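Alcohol oxidase (Myceliophthora thermophila, PDB 6F74) is a VAO-type flavoprotein that binds FAD and probably uses molecular oxygen to oxidise its substrate. Local coordinates at residues G348-P360 with A459-V473. Sequence-based numbering, arbitrary orientation.
Sequences GVAGYGFWFRSFP and AGKPEEVSSNVVLLV
Val349 lays CG1 against Leu472 CD2 near one end of the pairing between strands 349-356 and 467-472, neighbours in the seven-stranded antiparallel sheet. Gly351 and Leu472 exchange backbone hydrogen bonds, as do Gly353 and Val470; the positive phi of Gly351 calls for glycine. Between them Tyr352 projects from the face turned to the flavin, its CE2 3.6 Å from Val473 CG1 and its hydroxyl hydrogen-bonded to His246, an FAD-site residue. Phe354, on the same face, runs alongside Val469. Trp355 emerges on the other face, where Asn468 lies over its ring with CB 3.3 Å from CE2 and the amide plane only 11° from the indole. That stacked amide is held at both ends, by Ser502 at OD1 and Val458 O at ND2, while Ala459 CB sits at the indole edge. From here the strands part and water fills in: one donates to both Trp355 O and Asn468 O, another accepts from Arg357 N and probably donates to Ala459 O. Phe356 meets Val465 CG1 through CE1 at 3.7 Å. Arg357, its chain bent at chi2 (-138°) and chi3 (-83°), brings NE (3.1 Å) and NH2 (3.2 Å) side-on to Gly460 O, with Pro462 CG over a guanidinium face. An alanine in place of Arg357 is likely to leave Gly460 O without these two donors and deprive Glu456 of its salt bridge to NH2. Ser358 OG donates to Pro462 O at 3.0 Å from above the carbonyl plane. Past Trp355 the join probably depends more on waters and the Arg357 and Ser358 side chains than on the backbone ladder.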
loop_
_atom_site.group_PDB
_atom_site.type_symbol
_atom_site.label_atom_id
_atom_site.label_comp_id
_atom_site.label_asym_id
_atom_site.label_seq_id
_atom_site.Cartn_x
_atom_site.Cartn_y
_atom_site.Cartn_z
ATOM N N GLY A 348 -13.848 -2.951 -19.957
ATOM C CA GLY A 348 -14.031 -1.871 -18.980
ATOM C C GLY A 348 -14.423 -2.245 -17.561
ATOM O O GLY A 348 -14.926 -1.408 -16.796
ATOM N N VAL A 349 -14.175 -3.502 -17.187
ATOM C CA VAL A 349 -14.485 -4.000 -15.861
ATOM C C VAL A 349 -13.238 -3.888 -14.963
ATOM O O VAL A 349 -12.099 -4.170 -15.384
ATOM C CB VAL A 349 -14.989 -5.468 -15.879
ATOM C CG1 VAL A 349 -15.418 -5.925 -14.488
ATOM C CG2 VAL A 349 -16.174 -5.624 -16.816
ATOM N N ALA A 350 -13.482 -3.469 -13.727
ATOM C CA ALA A 350 -12.453 -3.363 -12.699
ATOM C C ALA A 350 -13.043 -3.712 -11.337
ATOM O O ALA A 350 -14.274 -3.752 -11.161
ATOM C CB ALA A 350 -11.856 -1.963 -12.683
ATOM N N GLY A 351 -12.154 -3.932 -10.367
ATOM C CA GLY A 351 -12.567 -4.109 -8.967
ATOM C C GLY A 351 -11.809 -5.194 -8.246
ATOM O O GLY A 351 -10.679 -5.536 -8.615
ATOM N N TYR A 352 -12.421 -5.723 -7.193
ATOM C CA TYR A 352 -11.703 -6.623 -6.314
ATOM C C TYR A 352 -12.485 -7.868 -6.007
ATOM O O TYR A 352 -13.691 -7.803 -5.722
ATOM C CB TYR A 352 -11.321 -5.913 -5.007
ATOM C CG TYR A 352 -10.567 -4.628 -5.245
ATOM C CD1 TYR A 352 -11.252 -3.396 -5.410
ATOM C CD2 TYR A 352 -9.198 -4.619 -5.309
ATOM C CE1 TYR A 352 -10.562 -2.224 -5.628
ATOM C CE2 TYR A 352 -8.493 -3.438 -5.525
ATOM C CZ TYR A 352 -9.186 -2.247 -5.679
ATOM O OH TYR A 352 -8.500 -1.088 -5.877
ATOM N N GLY A 353 -11.762 -8.988 -6.019
ATOM C CA GLY A 353 -12.306 -10.310 -5.703
ATOM C C GLY A 353 -11.517 -10.969 -4.599
ATOM O O GLY A 353 -10.309 -10.728 -4.463
ATOM N N PHE A 354 -12.216 -11.803 -3.825
ATOM C CA PHE A 354 -11.717 -12.359 -2.576
ATOM C C PHE A 354 -12.153 -13.805 -2.512
ATOM O O PHE A 354 -13.294 -14.088 -2.810
ATOM C CB PHE A 354 -12.345 -11.624 -1.371
ATOM C CG PHE A 354 -12.012 -10.166 -1.305
ATOM C CD1 PHE A 354 -12.752 -9.232 -2.038
ATOM C CD2 PHE A 354 -10.959 -9.709 -0.526
ATOM C CE1 PHE A 354 -12.444 -7.868 -1.988
ATOM C CE2 PHE A 354 -10.658 -8.343 -0.473
ATOM C CZ PHE A 354 -11.403 -7.420 -1.205
ATOM N N TRP A 355 -11.283 -14.703 -2.081
ATOM C CA TRP A 355 -11.664 -16.100 -2.021
ATOM C C TRP A 355 -10.831 -16.893 -1.029
ATOM O O TRP A 355 -9.701 -16.499 -0.677
ATOM C CB TRP A 355 -11.632 -16.750 -3.421
ATOM C CG TRP A 355 -10.261 -16.862 -4.109
ATOM C CD1 TRP A 355 -9.699 -15.965 -4.938
ATOM C CD2 TRP A 355 -9.350 -17.978 -4.051
ATOM N NE1 TRP A 355 -8.468 -16.413 -5.383
ATOM C CE2 TRP A 355 -8.241 -17.658 -4.862
ATOM C CE3 TRP A 355 -9.365 -19.207 -3.383
ATOM C CZ2 TRP A 355 -7.146 -18.509 -5.003
ATOM C CZ3 TRP A 355 -8.271 -20.061 -3.529
ATOM C CH2 TRP A 355 -7.181 -19.710 -4.332
ATOM N N PHE A 356 -11.406 -18.012 -0.620
ATOM C CA PHE A 356 -10.865 -18.852 0.435
ATOM C C PHE A 356 -11.175 -20.282 0.086
ATOM O O PHE A 356 -12.336 -20.617 -0.205
ATOM C CB PHE A 356 -11.518 -18.550 1.806
ATOM C CG PHE A 356 -11.098 -17.254 2.397
ATOM C CD1 PHE A 356 -9.950 -17.180 3.171
ATOM C CD2 PHE A 356 -11.848 -16.093 2.165
ATOM C CE1 PHE A 356 -9.536 -15.957 3.692
ATOM C CE2 PHE A 356 -11.426 -14.885 2.692
ATOM C CZ PHE A 356 -10.280 -14.813 3.460
ATOM N N ARG A 357 -10.166 -21.122 0.140
ATOM C CA ARG A 357 -10.376 -22.575 0.094
ATOM C C ARG A 357 -11.068 -23.077 1.342
ATOM O O ARG A 357 -11.897 -23.960 1.297
ATOM C CB ARG A 357 -9.057 -23.313 -0.030
ATOM C CG ARG A 357 -9.321 -24.737 -0.520
ATOM C CD ARG A 357 -8.526 -25.834 0.165
ATOM N NE ARG A 357 -7.209 -25.957 -0.415
ATOM C CZ ARG A 357 -6.866 -26.785 -1.398
ATOM N NH1 ARG A 357 -7.713 -27.646 -1.942
ATOM N NH2 ARG A 357 -5.591 -26.724 -1.815
ATOM N N SER A 358 -10.693 -22.500 2.465
ATOM C CA SER A 358 -11.353 -22.790 3.747
ATOM C C SER A 358 -11.266 -21.539 4.581
ATOM O O SER A 358 -10.270 -20.811 4.498
ATOM C CB SER A 358 -10.611 -23.926 4.463
ATOM O OG SER A 358 -9.352 -23.439 4.889
ATOM N N PHE A 359 -12.291 -21.319 5.394
ATOM C CA PHE A 359 -12.427 -20.088 6.198
ATOM C C PHE A 359 -12.947 -20.489 7.561
ATOM O O PHE A 359 -13.694 -21.449 7.656
ATOM C CB PHE A 359 -13.432 -19.163 5.503
ATOM C CG PHE A 359 -13.450 -17.772 6.030
ATOM C CD1 PHE A 359 -12.366 -16.939 5.856
ATOM C CD2 PHE A 359 -14.573 -17.272 6.690
ATOM C CE1 PHE A 359 -12.386 -15.636 6.341
ATOM C CE2 PHE A 359 -14.611 -15.949 7.133
ATOM C CZ PHE A 359 -13.510 -15.136 6.963
ATOM N N PRO A 360 -12.582 -19.766 8.629
ATOM C CA PRO A 360 -13.050 -20.246 9.944
ATOM C C PRO A 360 -14.502 -19.875 10.256
ATOM O O PRO A 360 -14.790 -19.383 11.323
ATOM C CB PRO A 360 -12.059 -19.605 10.928
ATOM C CG PRO A 360 -11.616 -18.365 10.241
ATOM C CD PRO A 360 -11.608 -18.663 8.759
ATOM N N ALA A 459 -4.250 -21.497 -2.880
ATOM C CA ALA A 459 -5.369 -21.849 -1.993
ATOM C C ALA A 459 -4.901 -22.260 -0.587
ATOM O O ALA A 459 -5.602 -22.116 0.416
ATOM C CB ALA A 459 -6.199 -22.970 -2.621
ATOM N N GLY A 460 -3.692 -22.807 -0.537
ATOM C CA GLY A 460 -3.076 -23.118 0.739
ATOM C C GLY A 460 -3.580 -24.415 1.296
ATOM O O GLY A 460 -4.400 -25.114 0.683
ATOM N N LYS A 461 -3.088 -24.701 2.493
ATOM C CA LYS A 461 -3.394 -25.923 3.198
ATOM C C LYS A 461 -4.759 -25.719 3.867
ATOM O O LYS A 461 -4.974 -24.721 4.589
ATOM C CB LYS A 461 -2.329 -26.195 4.267
ATOM C CG LYS A 461 -0.864 -25.980 3.837
ATOM C CD LYS A 461 0.114 -26.803 4.696
ATOM C CE LYS A 461 1.524 -26.672 4.147
ATOM N NZ LYS A 461 2.575 -27.077 5.136
ATOM N N PRO A 462 -5.697 -26.657 3.662
ATOM C CA PRO A 462 -7.035 -26.539 4.286
ATOM C C PRO A 462 -7.076 -26.250 5.805
ATOM O O PRO A 462 -8.131 -25.796 6.290
ATOM C CB PRO A 462 -7.651 -27.896 3.997
ATOM C CG PRO A 462 -7.072 -28.277 2.666
ATOM C CD PRO A 462 -5.633 -27.773 2.698
ATOM N N GLU A 463 -5.965 -26.478 6.508
ATOM C CA GLU A 463 -5.828 -26.239 7.937
ATOM C C GLU A 463 -5.438 -24.787 8.201
ATOM O O GLU A 463 -5.694 -24.250 9.300
ATOM C CB GLU A 463 -4.731 -27.130 8.549
ATOM C CG GLU A 463 -4.339 -28.492 7.888
ATOM C CD GLU A 463 -2.809 -28.577 7.660
ATOM O OE1 GLU A 463 -2.018 -28.124 8.555
ATOM O OE2 GLU A 463 -2.380 -29.112 6.593
ATOM N N GLU A 464 -4.778 -24.161 7.218
ATOM C CA GLU A 464 -4.248 -22.828 7.393
ATOM C C GLU A 464 -5.061 -21.863 6.521
ATOM O O GLU A 464 -5.287 -22.142 5.297
ATOM C CB GLU A 464 -2.767 -22.796 6.985
ATOM C CG GLU A 464 -1.898 -23.854 7.653
ATOM C CD GLU A 464 -0.394 -23.651 7.287
ATOM O OE1 GLU A 464 -0.086 -22.912 6.309
ATOM O OE2 GLU A 464 0.516 -24.256 7.926
ATOM N N VAL A 465 -5.497 -20.752 7.133
ATOM C CA VAL A 465 -6.215 -19.725 6.399
ATOM C C VAL A 465 -5.249 -18.980 5.504
ATOM O O VAL A 465 -4.238 -18.453 5.973
ATOM C CB VAL A 465 -6.924 -18.705 7.302
ATOM C CG1 VAL A 465 -7.771 -17.753 6.433
ATOM C CG2 VAL A 465 -7.826 -19.446 8.289
ATOM N N SER A 466 -5.577 -18.949 4.215
ATOM C CA SER A 466 -4.832 -18.239 3.221
ATOM C C SER A 466 -5.792 -17.207 2.609
ATOM O O SER A 466 -6.868 -17.554 2.084
ATOM C CB SER A 466 -4.269 -19.212 2.180
ATOM O OG SER A 466 -3.255 -20.040 2.753
ATOM N N SER A 467 -5.400 -15.940 2.682
ATOM C CA SER A 467 -6.117 -14.892 1.973
ATOM C C SER A 467 -5.628 -14.869 0.521
ATOM O O SER A 467 -4.403 -14.821 0.267
ATOM C CB SER A 467 -5.803 -13.553 2.583
ATOM O OG SER A 467 -4.394 -13.335 2.417
ATOM N N ASN A 468 -6.573 -14.937 -0.405
ATOM C CA ASN A 468 -6.276 -14.731 -1.808
ATOM C C ASN A 468 -7.147 -13.587 -2.324
ATOM O O ASN A 468 -8.343 -13.509 -2.004
ATOM C CB ASN A 468 -6.502 -16.015 -2.563
ATOM C CG ASN A 468 -5.380 -17.001 -2.326
ATOM O OD1 ASN A 468 -4.272 -16.796 -2.849
ATOM N ND2 ASN A 468 -5.642 -18.055 -1.518
ATOM N N VAL A 469 -6.535 -12.680 -3.071
ATOM C CA VAL A 469 -7.213 -11.474 -3.509
ATOM C C VAL A 469 -6.833 -11.222 -4.959
ATOM O O VAL A 469 -5.633 -11.353 -5.350
ATOM C CB VAL A 469 -6.824 -10.245 -2.661
ATOM C CG1 VAL A 469 -7.591 -8.981 -3.098
ATOM C CG2 VAL A 469 -7.036 -10.518 -1.169
ATOM N N VAL A 470 -7.856 -10.868 -5.745
ATOM C CA VAL A 470 -7.710 -10.418 -7.122
ATOM C C VAL A 470 -7.899 -8.898 -7.206
ATOM O O VAL A 470 -8.931 -8.409 -6.785
ATOM C CB VAL A 470 -8.752 -11.082 -8.027
ATOM C CG1 VAL A 470 -8.685 -10.516 -9.429
ATOM C CG2 VAL A 470 -8.456 -12.562 -8.127
ATOM N N LEU A 471 -6.907 -8.180 -7.755
ATOM C CA LEU A 471 -6.979 -6.720 -7.928
ATOM C C LEU A 471 -7.142 -6.424 -9.406
ATOM O O LEU A 471 -6.165 -6.341 -10.155
ATOM C CB LEU A 471 -5.712 -6.059 -7.393
ATOM C CG LEU A 471 -5.343 -6.294 -5.929
ATOM C CD1 LEU A 471 -4.835 -7.698 -5.751
ATOM C CD2 LEU A 471 -4.269 -5.290 -5.535
ATOM N N LEU A 472 -8.389 -6.333 -9.856
ATOM C CA LEU A 472 -8.644 -6.123 -11.262
ATOM C C LEU A 472 -8.559 -4.603 -11.477
ATOM O O LEU A 472 -9.567 -3.906 -11.571
ATOM C CB LEU A 472 -9.987 -6.709 -11.653
ATOM C CG LEU A 472 -10.343 -6.648 -13.135
ATOM C CD1 LEU A 472 -9.319 -7.395 -14.008
ATOM C CD2 LEU A 472 -11.737 -7.218 -13.315
ATOM N N VAL A 473 -7.329 -4.116 -11.521
ATOM C CA VAL A 473 -7.065 -2.672 -11.404
ATOM C C VAL A 473 -6.212 -2.092 -12.489
ATOM O O VAL A 473 -5.980 -0.918 -12.473
ATOM C CB VAL A 473 -6.445 -2.312 -10.032
ATOM C CG1 VAL A 473 -7.377 -2.724 -8.903
ATOM C CG2 VAL A 473 -5.091 -2.954 -9.848
HETATM O O HOH W 1 -9.318 -14.139 0.585
HETATM O O HOH W 2 -7.674 -20.628 0.627
HETATM O O HOH W 3 -7.736 -20.841 3.515
#